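Local coordinates for galactose mutarotase-like protein (Clostridium acetobutylicum, PDB 3OS7), which probably binds carbohydrate and may act as an aldose 1-epimerase, interconverting the anomers of a sugar, at residues 183-188 and 297-302. Numbering follows the deposited sequence.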
ATOM      1  N   GLY A 183       4.394   4.472   1.639  1.00 11.11           N
ATOM      2  CA  GLY A 183       4.090   3.075   1.435  1.00 12.24           C
ATOM      3  C   GLY A 183       2.595   2.858   1.361  1.00 13.38           C
ATOM      4  O   GLY A 183       1.820   3.818   1.283  1.00 12.73           O
ATOM      5  N   TYR A 184       2.212   1.578   1.332  1.00 12.56           N
ATOM      6  CA  TYR A 184       0.824   1.201   1.324  1.00 11.82           C
ATOM      7  C   TYR A 184       0.578   0.066   2.288  1.00 13.48           C
ATOM      8  O   TYR A 184       1.403  -0.810   2.451  1.00 13.14           O
ATOM      9  CB  TYR A 184       0.382   0.725  -0.035  1.00 12.31           C
ATOM     10  CG  TYR A 184       0.063   1.827  -0.999  1.00 15.14           C
ATOM     11  CD1 TYR A 184       1.044   2.414  -1.758  1.00 19.06           C
ATOM     12  CD2 TYR A 184      -1.250   2.257  -1.167  1.00 20.15           C
ATOM     13  CE1 TYR A 184       0.741   3.422  -2.629  1.00 18.84           C
ATOM     14  CE2 TYR A 184      -1.564   3.252  -2.017  1.00 19.21           C
ATOM     15  CZ  TYR A 184      -0.580   3.824  -2.782  1.00 17.32           C
ATOM     16  OH  TYR A 184      -0.909   4.836  -3.669  1.00 22.14           O
ATOM     17  N   HIS A 185      -0.607   0.071   2.893  1.00 11.83           N
ATOM     18  CA  HIS A 185      -1.006  -1.004   3.801  1.00 10.62           C
ATOM     19  C   HIS A 185      -1.965  -1.973   3.095  1.00 13.93           C
ATOM     20  O   HIS A 185      -2.978  -2.393   3.653  1.00 15.40           O
ATOM     21  CB  HIS A 185      -1.646  -0.365   5.006  1.00 10.75           C
ATOM     22  CG  HIS A 185      -1.616  -1.200   6.237  1.00 15.79           C
ATOM     23  ND1 HIS A 185      -2.300  -2.390   6.339  1.00 16.51           N
ATOM     24  CD2 HIS A 185      -1.038  -0.991   7.445  1.00 22.82           C
ATOM     25  CE1 HIS A 185      -2.131  -2.893   7.554  1.00 22.03           C
ATOM     26  NE2 HIS A 185      -1.364  -2.064   8.244  1.00 24.86           N
ATOM     27  N   SER A 186      -1.600  -2.366   1.884  1.00 12.94           N
ATOM     28  CA  SER A 186      -2.517  -3.035   0.965  1.00 12.08           C
ATOM     29  C   SER A 186      -3.092  -4.358   1.508  1.00 13.36           C
ATOM     30  O   SER A 186      -2.346  -5.243   1.941  1.00 12.44           O
ATOM     31  CB  SER A 186      -1.770  -3.282  -0.346  1.00 13.66           C
ATOM     32  OG  SER A 186      -1.109  -2.090  -0.746  1.00 14.80           O
ATOM     33  N   ALA A 187      -4.418  -4.477   1.450  1.00 11.97           N
ATOM     34  CA  ALA A 187      -5.171  -5.582   2.063  1.00 12.21           C
ATOM     35  C   ALA A 187      -5.782  -6.501   1.009  1.00 10.74           C
ATOM     36  O   ALA A 187      -6.647  -6.073   0.231  1.00 12.80           O
ATOM     37  CB  ALA A 187      -6.271  -5.020   2.982  1.00 10.83           C
ATOM     38  N   PHE A 188      -5.311  -7.746   0.985  1.00 12.09           N
ATOM     39  CA  PHE A 188      -5.681  -8.731  -0.021  1.00 11.92           C
ATOM     40  C   PHE A 188      -6.590  -9.827   0.505  1.00 15.44           C
ATOM     41  O   PHE A 188      -6.346 -10.370   1.570  1.00 13.68           O
ATOM     42  CB  PHE A 188      -4.415  -9.386  -0.582  1.00 13.74           C
ATOM     43  CG  PHE A 188      -3.588  -8.441  -1.402  1.00 12.87           C
ATOM     44  CD1 PHE A 188      -3.865  -8.256  -2.737  1.00 22.29           C
ATOM     45  CD2 PHE A 188      -2.570  -7.709  -0.831  1.00 14.64           C
ATOM     46  CE1 PHE A 188      -3.125  -7.351  -3.491  1.00 22.53           C
ATOM     47  CE2 PHE A 188      -1.848  -6.817  -1.576  1.00 14.19           C
ATOM     48  CZ  PHE A 188      -2.138  -6.649  -2.910  1.00 12.65           C
ATOM     49  N   TYR A 297      -7.729 -12.641   5.026  1.00 16.24           N
ATOM     50  CA  TYR A 297      -6.977 -11.606   4.322  1.00 14.55           C
ATOM     51  C   TYR A 297      -5.547 -11.530   4.818  1.00 15.64           C
ATOM     52  O   TYR A 297      -5.195 -12.084   5.868  1.00 16.11           O
ATOM     53  CB  TYR A 297      -7.671 -10.237   4.445  1.00 14.11           C
ATOM     54  CG  TYR A 297      -7.398  -9.433   5.695  1.00 16.42           C
ATOM     55  CD1 TYR A 297      -8.007  -9.741   6.913  1.00 16.02           C
ATOM     56  CD2 TYR A 297      -6.600  -8.298   5.641  1.00 16.76           C
ATOM     57  CE1 TYR A 297      -7.759  -8.972   8.051  1.00 14.68           C
ATOM     58  CE2 TYR A 297      -6.378  -7.525   6.739  1.00 18.80           C
ATOM     59  CZ  TYR A 297      -6.936  -7.857   7.954  1.00 16.37           C
ATOM     60  OH  TYR A 297      -6.681  -7.037   9.029  1.00 17.05           O
ATOM     61  N   ALA A 298      -4.719 -10.856   4.041  1.00 14.92           N
ATOM     62  CA  ALA A 298      -3.372 -10.552   4.460  1.00 13.88           C
ATOM     63  C   ALA A 298      -2.984  -9.217   3.863  1.00 13.05           C
ATOM     64  O   ALA A 298      -3.408  -8.883   2.757  1.00 12.89           O
ATOM     65  CB  ALA A 298      -2.374 -11.659   4.048  1.00 13.84           C
ATOM     66  N   CYS A 299      -2.198  -8.465   4.621  1.00 11.74           N
ATOM     67  CA  CYS A 299      -1.594  -7.235   4.138  1.00 10.70           C
ATOM     68  C   CYS A 299      -0.166  -7.419   3.629  1.00 10.42           C
ATOM     69  O   CYS A 299       0.699  -8.015   4.289  1.00 13.10           O
ATOM     70  CB  CYS A 299      -1.610  -6.166   5.196  1.00 12.49           C
ATOM     71  SG  CYS A 299      -3.338  -5.661   5.605  1.00 16.68           S
ATOM     72  N   ILE A 300       0.067  -6.854   2.457  1.00 10.85           N
ATOM     73  CA  ILE A 300       1.370  -6.909   1.786  1.00 12.15           C
ATOM     74  C   ILE A 300       1.718  -5.460   1.486  1.00 11.55           C
ATOM     75  O   ILE A 300       1.073  -4.823   0.646  1.00 12.92           O
ATOM     76  CB  ILE A 300       1.304  -7.776   0.509  1.00 14.31           C
ATOM     77  CG1 ILE A 300       0.927  -9.215   0.854  1.00 16.76           C
ATOM     78  CG2 ILE A 300       2.679  -7.746  -0.210  1.00 16.57           C
ATOM     79  CD1 ILE A 300       0.693 -10.126  -0.410  1.00 23.17           C
ATOM     80  N   GLU A 301       2.711  -4.940   2.209  1.00 10.45           N
ATOM     81  CA  GLU A 301       2.862  -3.514   2.454  1.00 10.12           C
ATOM     82  C   GLU A 301       4.209  -2.978   1.931  1.00  9.92           C
ATOM     83  O   GLU A 301       5.182  -2.963   2.655  1.00 12.06           O
ATOM     84  CB  GLU A 301       2.719  -3.239   3.946  1.00 10.39           C
ATOM     85  CG  GLU A 301       1.491  -3.929   4.626  1.00 16.27           C
ATOM     86  CD  GLU A 301       1.426  -3.662   6.144  1.00 22.66           C
ATOM     87  OE1 GLU A 301       2.068  -2.711   6.610  1.00 24.07           O
ATOM     88  OE2 GLU A 301       0.751  -4.410   6.873  1.00 23.44           O
ATOM     89  N   PRO A 302       4.231  -2.510   0.683  1.00 12.03           N
ATOM     90  CA  PRO A 302       5.449  -1.935   0.141  1.00 11.98           C
ATOM     91  C   PRO A 302       5.776  -0.610   0.797  1.00 12.56           C
ATOM     92  O   PRO A 302       4.861   0.129   1.172  1.00 12.89           O
ATOM     93  CB  PRO A 302       5.127  -1.748  -1.329  1.00 14.56           C
ATOM     94  CG  PRO A 302       3.675  -1.628  -1.403  1.00 17.44           C
ATOM     95  CD  PRO A 302       3.127  -2.490  -0.308  1.00  9.57           C
TER
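His-185, in the break of strand 178-189, and Glu-301, on strand 297-303, lie side by side, with imidazole and carboxylate stacked and their planes 27° apart. Glu-301 OE2 sits over one face of the ring, displaced toward the rim, 3.3 Å from His-185 CE1; the overlap is a stacking contact, not a hydrogen bond. The ring gets there because CG of His-185 lies anti to the backbone N (chi1 -157°), while Glu-301 reaches alongside with an extended chain. Cys-299 SG meets the same ring at its edge, 3.5 Å from His-185 ND1. His-185 NE2 hydrogen-bonds a bound tartrate, probably from the crystallisation liquor, so the histidine faces a pocket, consistent with a sugar site as in relatives of the mutarotase family.

On the face of the sheet that carries Ala-298, Phe-188 and Ile-300 cross at about a right angle, with Phe-188 CE2 3.9 Å from Ile-300 CB. Ala-298 O lies in the plane of the phenyl ring, at its edge, and accepts a hydrogen bond from Phe-188 N (2.8 Å); Ala-298 N returns one to Phe-188 O. Ile-300 N donates to Ser-186 O (2.9 Å), and Tyr-184 N to Pro-302 O (3.0 Å) on the far side of the break at His-185. Ser-186 OG turns instead to Tyr-277 OH.

Strand 297-303 pairs antiparallel with 178-189 and with 285-289, Trp-289 touching Cys-299 and Glu-301. Tyr-277 of strand 273-279 packs against Phe-188 and Ile-300, and strand 76-77 pairs with 178-189 through Leu-77 and Gly-183.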